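Long-range contacts in tryptophan synthase alpha chain (Campylobacter jejuni, PDB 3THA), which probably catalyses, as the alpha subunit of tryptophan synthase, the aldol cleavage of indoleglycerol phosphate to indole and glyceraldehyde 3-phosphate: residues 90-95 against 117-122; 166-171 against 198-203; 49-54 against 96-101. All blocks are in the same frame, centred on the assembly; numbering follows the deposited sequence.

Contact 1: residues 90-95 against 117-122; sequences ALVFMV and ICALIV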
loop_
_atom_site.group_PDB
_atom_site.type_symbol
_atom_site.label_atom_id
_atom_site.label_comp_id
_atom_site.label_asym_id
_atom_site.label_seq_id
_atom_site.Cartn_x
_atom_site.Cartn_y
_atom_site.Cartn_z
ATOM N N ALA B 90 -16.314 -17.919 -4.170
ATOM C CA ALA B 90 -15.618 -17.118 -5.172
ATOM C C ALA B 90 -14.220 -16.735 -4.711
ATOM O O ALA B 90 -14.047 -16.208 -3.591
ATOM C CB ALA B 90 -16.421 -15.866 -5.530
ATOM N N LEU B 91 -13.248 -16.958 -5.598
ATOM C CA LEU B 91 -11.868 -16.572 -5.386
ATOM C C LEU B 91 -11.474 -15.359 -6.258
ATOM O O LEU B 91 -11.657 -15.357 -7.478
ATOM C CB LEU B 91 -10.963 -17.771 -5.645
ATOM C CG LEU B 91 -11.258 -18.992 -4.754
ATOM C CD1 LEU B 91 -10.373 -20.169 -5.112
ATOM C CD2 LEU B 91 -11.132 -18.638 -3.237
ATOM N N VAL B 92 -10.961 -14.324 -5.601
ATOM C CA VAL B 92 -10.609 -13.072 -6.237
ATOM C C VAL B 92 -9.159 -12.697 -5.850
ATOM O O VAL B 92 -8.833 -12.603 -4.666
ATOM C CB VAL B 92 -11.583 -11.937 -5.789
ATOM C CG1 VAL B 92 -11.060 -10.559 -6.191
ATOM C CG2 VAL B 92 -12.944 -12.149 -6.429
ATOM N N PHE B 93 -8.290 -12.517 -6.845
ATOM C CA PHE B 93 -6.975 -11.983 -6.573
ATOM C C PHE B 93 -7.040 -10.519 -6.212
ATOM O O PHE B 93 -7.781 -9.743 -6.805
ATOM C CB PHE B 93 -6.048 -12.150 -7.757
ATOM C CG PHE B 93 -5.354 -13.461 -7.795
ATOM C CD1 PHE B 93 -4.854 -14.037 -6.632
ATOM C CD2 PHE B 93 -5.181 -14.118 -8.994
ATOM C CE1 PHE B 93 -4.202 -15.260 -6.661
ATOM C CE2 PHE B 93 -4.540 -15.368 -9.042
ATOM C CZ PHE B 93 -4.045 -15.924 -7.883
HETATM N N MSE B 94 -6.260 -10.138 -5.222
HETATM C CA MSE B 94 -5.946 -8.755 -5.000
HETATM C C MSE B 94 -4.428 -8.744 -4.942
HETATM O O MSE B 94 -3.850 -9.236 -4.010
HETATM C CB MSE B 94 -6.603 -8.260 -3.725
HETATM C CG MSE B 94 -6.199 -6.912 -3.259
HETATM SE SE MSE B 94 -7.726 -6.266 -2.227
HETATM C CE MSE B 94 -6.975 -4.730 -1.430
ATOM N N VAL B 95 -3.801 -8.237 -5.993
ATOM C CA VAL B 95 -2.356 -8.134 -6.099
ATOM C C VAL B 95 -2.001 -6.771 -6.678
ATOM O O VAL B 95 -2.794 -6.156 -7.353
ATOM C CB VAL B 95 -1.778 -9.223 -7.087
ATOM C CG1 VAL B 95 -1.913 -10.612 -6.513
ATOM C CG2 VAL B 95 -2.459 -9.159 -8.424
ATOM N N ILE B 117 -10.171 -18.536 -10.318
ATOM C CA ILE B 117 -10.211 -17.124 -9.971
ATOM C C ILE B 117 -11.176 -16.414 -10.938
ATOM O O ILE B 117 -11.114 -16.613 -12.166
ATOM C CB ILE B 117 -8.814 -16.490 -10.060
ATOM C CG1 ILE B 117 -7.797 -17.290 -9.209
ATOM C CG2 ILE B 117 -8.888 -14.963 -9.776
ATOM C CD1 ILE B 117 -7.754 -16.999 -7.681
ATOM N N CYS B 118 -12.059 -15.585 -10.385
ATOM C CA CYS B 118 -13.142 -14.990 -11.167
ATOM C C CYS B 118 -12.986 -13.486 -11.304
ATOM O O CYS B 118 -13.729 -12.875 -12.067
ATOM C CB CYS B 118 -14.500 -15.322 -10.523
ATOM S SG CYS B 118 -14.778 -14.386 -8.999
ATOM N N ALA B 119 -12.048 -12.880 -10.557
ATOM C CA ALA B 119 -11.836 -11.417 -10.600
ATOM C C ALA B 119 -10.500 -10.970 -10.026
ATOM O O ALA B 119 -9.945 -11.631 -9.144
ATOM C CB ALA B 119 -12.938 -10.715 -9.866
ATOM N N LEU B 120 -10.020 -9.808 -10.469
ATOM C CA LEU B 120 -8.800 -9.229 -9.947
ATOM C C LEU B 120 -9.115 -7.866 -9.431
ATOM O O LEU B 120 -9.851 -7.130 -10.068
ATOM C CB LEU B 120 -7.778 -9.039 -11.057
ATOM C CG LEU B 120 -7.530 -10.163 -12.068
ATOM C CD1 LEU B 120 -6.628 -9.643 -13.181
ATOM C CD2 LEU B 120 -6.863 -11.353 -11.397
ATOM N N ILE B 121 -8.546 -7.518 -8.285
ATOM C CA ILE B 121 -8.516 -6.170 -7.807
ATOM C C ILE B 121 -7.034 -5.756 -7.809
ATOM O O ILE B 121 -6.205 -6.413 -7.171
ATOM C CB ILE B 121 -8.992 -6.120 -6.361
ATOM C CG1 ILE B 121 -10.339 -6.827 -6.205
ATOM C CG2 ILE B 121 -9.025 -4.671 -5.821
ATOM C CD1 ILE B 121 -10.795 -6.947 -4.770
ATOM N N VAL B 122 -6.685 -4.667 -8.494
ATOM C CA VAL B 122 -5.287 -4.236 -8.552
ATOM C C VAL B 122 -5.191 -2.849 -7.931
ATOM O O VAL B 122 -5.584 -1.843 -8.564
ATOM C CB VAL B 122 -4.716 -4.227 -9.996
ATOM C CG1 VAL B 122 -3.217 -4.028 -9.946
ATOM C CG2 VAL B 122 -5.058 -5.580 -10.770
#

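Contact 2: residues 166-171 against 198-203; sequences GFIYLL and TNLPIF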
loop_
_atom_site.group_PDB
_atom_site.type_symbol
_atom_site.label_atom_id
_atom_site.label_comp_id
_atom_site.label_asym_id
_atom_site.label_seq_id
_atom_site.Cartn_x
_atom_site.Cartn_y
_atom_site.Cartn_z
ATOM N N GLY B 166 -18.363 -7.575 -12.578
ATOM C CA GLY B 166 -18.127 -8.123 -11.241
ATOM C C GLY B 166 -18.936 -7.491 -10.138
ATOM O O GLY B 166 -20.126 -7.818 -9.971
ATOM N N PHE B 167 -18.305 -6.570 -9.404
ATOM C CA PHE B 167 -18.966 -5.797 -8.358
ATOM C C PHE B 167 -18.291 -4.443 -8.288
ATOM O O PHE B 167 -17.180 -4.314 -8.736
ATOM C CB PHE B 167 -18.932 -6.537 -6.989
ATOM C CG PHE B 167 -17.539 -6.716 -6.382
ATOM C CD1 PHE B 167 -16.811 -7.877 -6.607
ATOM C CD2 PHE B 167 -16.978 -5.731 -5.556
ATOM C CE1 PHE B 167 -15.549 -8.077 -6.035
ATOM C CE2 PHE B 167 -15.696 -5.908 -4.946
ATOM C CZ PHE B 167 -14.986 -7.082 -5.187
ATOM N N ILE B 168 -18.968 -3.430 -7.766
ATOM C CA ILE B 168 -18.321 -2.161 -7.529
ATOM C C ILE B 168 -17.735 -2.183 -6.139
ATOM O O ILE B 168 -18.404 -2.588 -5.182
ATOM C CB ILE B 168 -19.280 -0.952 -7.676
ATOM C CG1 ILE B 168 -20.133 -1.090 -8.947
ATOM C CG2 ILE B 168 -18.475 0.356 -7.690
ATOM C CD1 ILE B 168 -19.319 -1.195 -10.213
ATOM N N TYR B 169 -16.474 -1.752 -6.039
ATOM C CA TYR B 169 -15.778 -1.695 -4.783
ATOM C C TYR B 169 -15.900 -0.267 -4.339
ATOM O O TYR B 169 -15.128 0.594 -4.788
ATOM C CB TYR B 169 -14.318 -2.056 -4.988
ATOM C CG TYR B 169 -13.540 -2.513 -3.744
ATOM C CD1 TYR B 169 -13.599 -1.794 -2.543
ATOM C CD2 TYR B 169 -12.732 -3.651 -3.786
ATOM C CE1 TYR B 169 -12.902 -2.211 -1.415
ATOM C CE2 TYR B 169 -12.037 -4.092 -2.633
ATOM C CZ TYR B 169 -12.114 -3.346 -1.470
ATOM O OH TYR B 169 -11.407 -3.732 -0.336
ATOM N N LEU B 170 -16.888 -0.009 -3.482
ATOM C CA LEU B 170 -17.058 1.270 -2.809
ATOM C C LEU B 170 -16.185 1.422 -1.543
ATOM O O LEU B 170 -16.505 0.868 -0.492
ATOM C CB LEU B 170 -18.524 1.510 -2.445
ATOM C CG LEU B 170 -18.747 2.908 -1.849
ATOM C CD1 LEU B 170 -18.074 4.059 -2.684
ATOM C CD2 LEU B 170 -20.196 3.207 -1.645
ATOM N N LEU B 171 -15.105 2.188 -1.634
ATOM C CA LEU B 171 -14.323 2.493 -0.453
ATOM C C LEU B 171 -15.173 3.343 0.462
ATOM O O LEU B 171 -16.096 4.031 0.018
ATOM C CB LEU B 171 -13.015 3.200 -0.804
ATOM C CG LEU B 171 -12.162 2.400 -1.786
ATOM C CD1 LEU B 171 -10.947 3.162 -2.212
ATOM C CD2 LEU B 171 -11.756 1.094 -1.185
ATOM N N THR B 198 -25.392 1.609 -12.753
ATOM C CA THR B 198 -25.161 0.180 -12.938
ATOM C C THR B 198 -26.036 -0.707 -12.057
ATOM O O THR B 198 -26.547 -0.289 -11.005
ATOM C CB THR B 198 -23.678 -0.235 -12.763
ATOM O OG1 THR B 198 -23.504 -1.568 -13.261
ATOM C CG2 THR B 198 -23.238 -0.169 -11.297
ATOM N N ASN B 199 -26.180 -1.948 -12.510
ATOM C CA ASN B 199 -26.959 -2.954 -11.806
ATOM C C ASN B 199 -26.115 -3.958 -10.998
ATOM O O ASN B 199 -26.670 -4.808 -10.277
ATOM C CB ASN B 199 -27.871 -3.645 -12.814
ATOM C CG ASN B 199 -28.834 -2.661 -13.472
ATOM O OD1 ASN B 199 -29.998 -2.581 -13.092
ATOM N ND2 ASN B 199 -28.329 -1.867 -14.431
ATOM N N LEU B 200 -24.788 -3.837 -11.117
ATOM C CA LEU B 200 -23.863 -4.767 -10.486
ATOM C C LEU B 200 -23.920 -4.593 -8.989
ATOM O O LEU B 200 -24.262 -3.492 -8.510
ATOM C CB LEU B 200 -22.431 -4.485 -10.923
ATOM C CG LEU B 200 -22.097 -4.740 -12.383
ATOM C CD1 LEU B 200 -20.863 -3.935 -12.687
ATOM C CD2 LEU B 200 -21.892 -6.251 -12.649
ATOM N N PRO B 201 -23.579 -5.664 -8.245
ATOM C CA PRO B 201 -23.512 -5.561 -6.797
ATOM C C PRO B 201 -22.477 -4.540 -6.276
ATOM O O PRO B 201 -21.426 -4.304 -6.893
ATOM C CB PRO B 201 -23.195 -6.986 -6.353
ATOM C CG PRO B 201 -22.747 -7.703 -7.587
ATOM C CD PRO B 201 -23.450 -7.052 -8.706
ATOM N N ILE B 202 -22.821 -3.904 -5.162
ATOM C CA ILE B 202 -21.962 -2.922 -4.511
ATOM C C ILE B 202 -21.557 -3.467 -3.146
ATOM O O ILE B 202 -22.410 -3.873 -2.349
ATOM C CB ILE B 202 -22.683 -1.531 -4.420
ATOM C CG1 ILE B 202 -23.202 -1.144 -5.823
ATOM C CG2 ILE B 202 -21.728 -0.428 -3.878
ATOM C CD1 ILE B 202 -24.279 -0.097 -5.860
ATOM N N PHE B 203 -20.252 -3.552 -2.927
ATOM C CA PHE B 203 -19.636 -4.050 -1.700
ATOM C C PHE B 203 -18.765 -2.956 -1.098
ATOM O O PHE B 203 -17.937 -2.373 -1.795
ATOM C CB PHE B 203 -18.730 -5.270 -1.958
ATOM C CG PHE B 203 -19.400 -6.450 -2.651
ATOM C CD1 PHE B 203 -20.761 -6.657 -2.606
ATOM C CD2 PHE B 203 -18.627 -7.389 -3.311
ATOM C CE1 PHE B 203 -21.347 -7.745 -3.259
ATOM C CE2 PHE B 203 -19.209 -8.491 -3.967
ATOM C CZ PHE B 203 -20.565 -8.664 -3.948
#

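Contact 3: residues 49-54 against 96-101; sequences VAYSDP and YYNLIF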
loop_
_atom_site.group_PDB
_atom_site.type_symbol
_atom_site.label_atom_id
_atom_site.label_comp_id
_atom_site.label_asym_id
_atom_site.label_seq_id
_atom_site.Cartn_x
_atom_site.Cartn_y
_atom_site.Cartn_z
ATOM N N VAL B 49 -1.590 -11.709 -2.704
ATOM C CA VAL B 49 -0.304 -12.372 -2.762
ATOM C C VAL B 49 0.748 -11.377 -2.285
ATOM O O VAL B 49 0.386 -10.266 -1.805
ATOM C CB VAL B 49 0.009 -13.018 -4.104
ATOM C CG1 VAL B 49 1.235 -13.924 -3.976
ATOM C CG2 VAL B 49 -1.194 -13.866 -4.594
ATOM N N ALA B 50 2.023 -11.795 -2.306
ATOM C CA ALA B 50 3.161 -10.851 -2.135
ATOM C C ALA B 50 4.222 -11.079 -3.261
ATOM O O ALA B 50 4.573 -12.220 -3.529
ATOM C CB ALA B 50 3.759 -10.999 -0.744
ATOM N N TYR B 51 4.662 -10.024 -3.964
ATOM C CA TYR B 51 5.728 -10.187 -4.996
ATOM C C TYR B 51 7.013 -9.479 -4.587
ATOM O O TYR B 51 8.070 -10.112 -4.535
ATOM C CB TYR B 51 5.298 -9.761 -6.425
ATOM C CG TYR B 51 6.462 -9.696 -7.419
ATOM C CD1 TYR B 51 6.898 -8.476 -7.914
ATOM C CD2 TYR B 51 7.162 -10.859 -7.811
ATOM C CE1 TYR B 51 7.973 -8.377 -8.806
ATOM C CE2 TYR B 51 8.257 -10.778 -8.701
ATOM C CZ TYR B 51 8.651 -9.521 -9.201
ATOM O OH TYR B 51 9.716 -9.376 -10.079
ATOM N N SER B 52 6.898 -8.170 -4.343
ATOM C CA SER B 52 7.986 -7.373 -3.782
ATOM C C SER B 52 7.604 -6.920 -2.376
ATOM O O SER B 52 6.457 -6.525 -2.124
ATOM C CB SER B 52 8.302 -6.159 -4.671
ATOM O OG SER B 52 9.147 -6.509 -5.759
ATOM N N ASP B 53 8.567 -6.974 -1.460
ATOM C CA ASP B 53 8.282 -6.607 -0.074
ATOM C C ASP B 53 7.684 -5.199 0.061
ATOM O O ASP B 53 8.262 -4.237 -0.420
ATOM C CB ASP B 53 9.509 -6.761 0.809
ATOM C CG ASP B 53 9.193 -6.553 2.276
ATOM O OD1 ASP B 53 10.050 -6.866 3.150
ATOM O OD2 ASP B 53 8.068 -6.076 2.554
ATOM N N PRO B 54 6.498 -5.101 0.693
ATOM C CA PRO B 54 5.821 -3.844 1.061
ATOM C C PRO B 54 6.662 -2.789 1.751
ATOM O O PRO B 54 7.271 -3.030 2.782
ATOM C CB PRO B 54 4.737 -4.316 1.998
ATOM C CG PRO B 54 4.329 -5.640 1.349
ATOM C CD PRO B 54 5.587 -6.257 0.831
ATOM N N TYR B 96 -0.791 -6.320 -6.429
ATOM C CA TYR B 96 -0.280 -5.176 -7.134
ATOM C C TYR B 96 0.126 -5.588 -8.512
ATOM O O TYR B 96 0.398 -6.772 -8.755
ATOM C CB TYR B 96 0.915 -4.661 -6.436
ATOM C CG TYR B 96 0.586 -3.968 -5.165
ATOM C CD1 TYR B 96 0.113 -2.686 -5.193
ATOM C CD2 TYR B 96 0.748 -4.594 -3.927
ATOM C CE1 TYR B 96 -0.153 -2.013 -4.062
ATOM C CE2 TYR B 96 0.464 -3.910 -2.759
ATOM C CZ TYR B 96 0.020 -2.600 -2.851
ATOM O OH TYR B 96 -0.278 -1.826 -1.750
ATOM N N TYR B 97 0.111 -4.615 -9.409
ATOM C CA TYR B 97 0.395 -4.812 -10.816
ATOM C C TYR B 97 1.796 -5.358 -11.079
ATOM O O TYR B 97 2.004 -6.063 -12.073
ATOM C CB TYR B 97 0.182 -3.509 -11.585
ATOM C CG TYR B 97 0.097 -3.691 -13.090
ATOM C CD1 TYR B 97 -1.086 -4.091 -13.700
ATOM C CD2 TYR B 97 1.194 -3.430 -13.905
ATOM C CE1 TYR B 97 -1.174 -4.245 -15.081
ATOM C CE2 TYR B 97 1.114 -3.561 -15.277
ATOM C CZ TYR B 97 -0.072 -3.986 -15.860
ATOM O OH TYR B 97 -0.152 -4.124 -17.232
ATOM N N ASN B 98 2.743 -5.049 -10.193
ATOM C CA ASN B 98 4.108 -5.494 -10.363
ATOM C C ASN B 98 4.199 -7.019 -10.423
ATOM O O ASN B 98 5.045 -7.561 -11.122
ATOM C CB ASN B 98 5.033 -4.927 -9.289
ATOM C CG ASN B 98 4.616 -5.313 -7.842
ATOM O OD1 ASN B 98 4.000 -6.354 -7.577
ATOM N ND2 ASN B 98 4.968 -4.461 -6.912
ATOM N N LEU B 99 3.347 -7.709 -9.676
ATOM C CA LEU B 99 3.326 -9.138 -9.696
ATOM C C LEU B 99 2.886 -9.609 -11.098
ATOM O O LEU B 99 3.443 -10.575 -11.661
ATOM C CB LEU B 99 2.357 -9.643 -8.638
ATOM C CG LEU B 99 2.500 -11.130 -8.304
ATOM C CD1 LEU B 99 1.925 -11.424 -6.952
ATOM C CD2 LEU B 99 1.821 -11.980 -9.294
ATOM N N ILE B 100 1.879 -8.926 -11.645
ATOM C CA ILE B 100 1.243 -9.311 -12.898
ATOM C C ILE B 100 2.207 -9.051 -14.043
ATOM O O ILE B 100 2.567 -9.974 -14.773
ATOM C CB ILE B 100 -0.132 -8.603 -13.083
ATOM C CG1 ILE B 100 -1.089 -8.993 -11.925
ATOM C CG2 ILE B 100 -0.746 -8.893 -14.470
ATOM C CD1 ILE B 100 -2.560 -8.577 -12.119
ATOM N N PHE B 101 2.649 -7.809 -14.173
ATOM C CA PHE B 101 3.721 -7.454 -15.088
ATOM C C PHE B 101 4.897 -8.432 -15.225
ATOM O O PHE B 101 5.332 -8.736 -16.336
ATOM C CB PHE B 101 4.268 -6.089 -14.711
ATOM C CG PHE B 101 5.171 -5.499 -15.739
ATOM C CD1 PHE B 101 6.543 -5.784 -15.723
ATOM C CD2 PHE B 101 4.651 -4.660 -16.724
ATOM C CE1 PHE B 101 7.391 -5.249 -16.690
ATOM C CE2 PHE B 101 5.477 -4.090 -17.688
ATOM C CZ PHE B 101 6.863 -4.389 -17.678
HETATM O O HOH W 1 3.524 -7.402 -4.796
#

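Contact 1: residues 90-95 against 117-122
Ile121, Ile117 and Phe93 have the largest buried surfaces in this contact between neighbouring parallel strands 90-94 and 117-121. Ile117 lays its CD1 methyl over the middle of the Phe93 ring, 3.8 Å from the ring centroid and 11° off the normal, a CH-pi contact. The bend at chi2 (-82°) turns CD1 over the ring while CG1 rests 3.8 Å from Phe93 CE2. Leu120 CD2 comes to the edge of the same ring, 4.0 Å from Phe93 CD2. Ile121 points to the other face of the sheet, into the barrel with Val92 and Met94. Its CG1 meets Val92 CG1 at 3.8 Å, the two side chains crossing at about a right angle, and its CD1 touches the selenium of selenomethionine Met94 at 4.0 Å. Between the faces, Ile121 N gives a straight bond to Phe93 O (2.8 Å), Ile121 O receives Val95 N, and Cys118 N bonds to Leu91 O at 2.9 Å; Phe93 N to Ala119 O is weak. Leu82 and Phe79 of helix 75-83 pack on the outer face. These three sound bonds thus run between two apolar layers, and Ile121 forms part of the apolar interior wall beside Glu46, the predicted proton acceptor.

Contact 2: residues 166-171 against 198-203
Phe167 and Phe203 cross at about a right angle with their rings inclined, neither stacked nor edge-to-face, the planes 31° apart and the centroids separated by 4.5 Å. Phe203 brings its CD2 over one face of the Phe167 ring, displaced toward the rim, and Phe167 CB in turn sits over the Phe203 ring, 4.0 Å from its centroid. Phe167 reaches this place because its CG lies between the backbone N and the carbonyl carbon (chi1 66°), which folds the ring back across the Phe203 side chain. Its CB also rests 4.0 Å from Pro201 CG. Phe7 adds an edge-to-face contact with Phe167, and Ile225 of the next strand packs on Phe203. Ile168 faces the helix-covered side: it meets Thr198 tip to tip, Ile168 CG1 to Thr198 CG2 at 4.0 Å, and runs across Leu200 at about a right angle. Farther along, Leu170 CB touches Ile202 CG2, and both side chains pack against helix 180-195, the connection of this beta-alpha-beta crossover. Backbone bonds join the two segments between these layers: Ile168 N to Pro201 O at 2.8 Å, Phe203 N to Ile168 O at 3.1 Å and nearly linear, and Leu170 N to Phe203 O at 3.1 Å. Ile168 therefore uses both its amide and its carbonyl on the same neighbouring segment, at Pro201 and Phe203, in a largely buried and mainly apolar setting.

Contact 3: residues 49-54 against 96-101
Tyr51 packs on the first turn of helix 97-103 through the base of its side chain and one edge of its ring. At the root, CB sits against Leu99, 3.6 Å from Leu99 CG and almost as near to CB and CD1 of the same leucine. With CG anti to the backbone N (chi1 170°), the ring is carried past Asn98, obliquely to the helix, and Tyr51 CG passes 3.9 Å from Leu99 CA. One step on, CD1 meets Asn98 OD1 at 3.6 Å, the oxygen lying at the ring edge near its plane. The ring and the amide are turned 54° against each other. CE1 then passes the backbone of the same residue, 3.8 Å from Asn98 O. Deeper in, Leu99 stretches the apolar patch by placing CD1 3.8 Å from Val49 CB, the two side chains crossing at about a right angle; Ile75 and Val78 of helix 75-83 and Phe108 of helix 105-114 close round this pair.

No direct hydrogen bond joins the segments. A water instead bridges them, accepting from Tyr51 N at 3.0 Å and donating to Asn98 OD1 at 3.0 Å. The other end of that amide is held from across the dimer, where Asn98 ND2 bonds to Glu124 O of the second subunit, so both ends of the group are gripped and its rotation is fixed. Nearby, Asp53 makes a salt bridge with Lys66 of its own chain and a hydrogen bond with Ser149 of the second subunit. Both segments follow the C-terminal ends of adjacent barrel strands, 44-48 and 90-94. The arrangement is that of the loop rim of a TIM barrel, the end at which enzymes of this fold carry their active sites.

How the contacts relate
All three contacts belong to one eight-stranded parallel TIM barrel. Contact 1 joins its third and fourth strands, contact 2 its sixth and seventh, and contact 3 packs the loops and helix that follow the second and third. Along the chain, contacts 1 and 3 interleave, with strand 90-94 leading straight into helix 97-103, whereas contact 2 comes after both. The centres of contacts 1 and 2 are 14 Å apart, yet Ile121 touches Tyr169 and Phe167 within the barrel interior, over the intervening strand 143-148. Contact 3 lies 13 Å from contact 1, meeting it through Val49 on Val95 and Val122 on Tyr97, and 24 Å from contact 2. Contact 1 thus adjoins both others, and all three reach the second subunit.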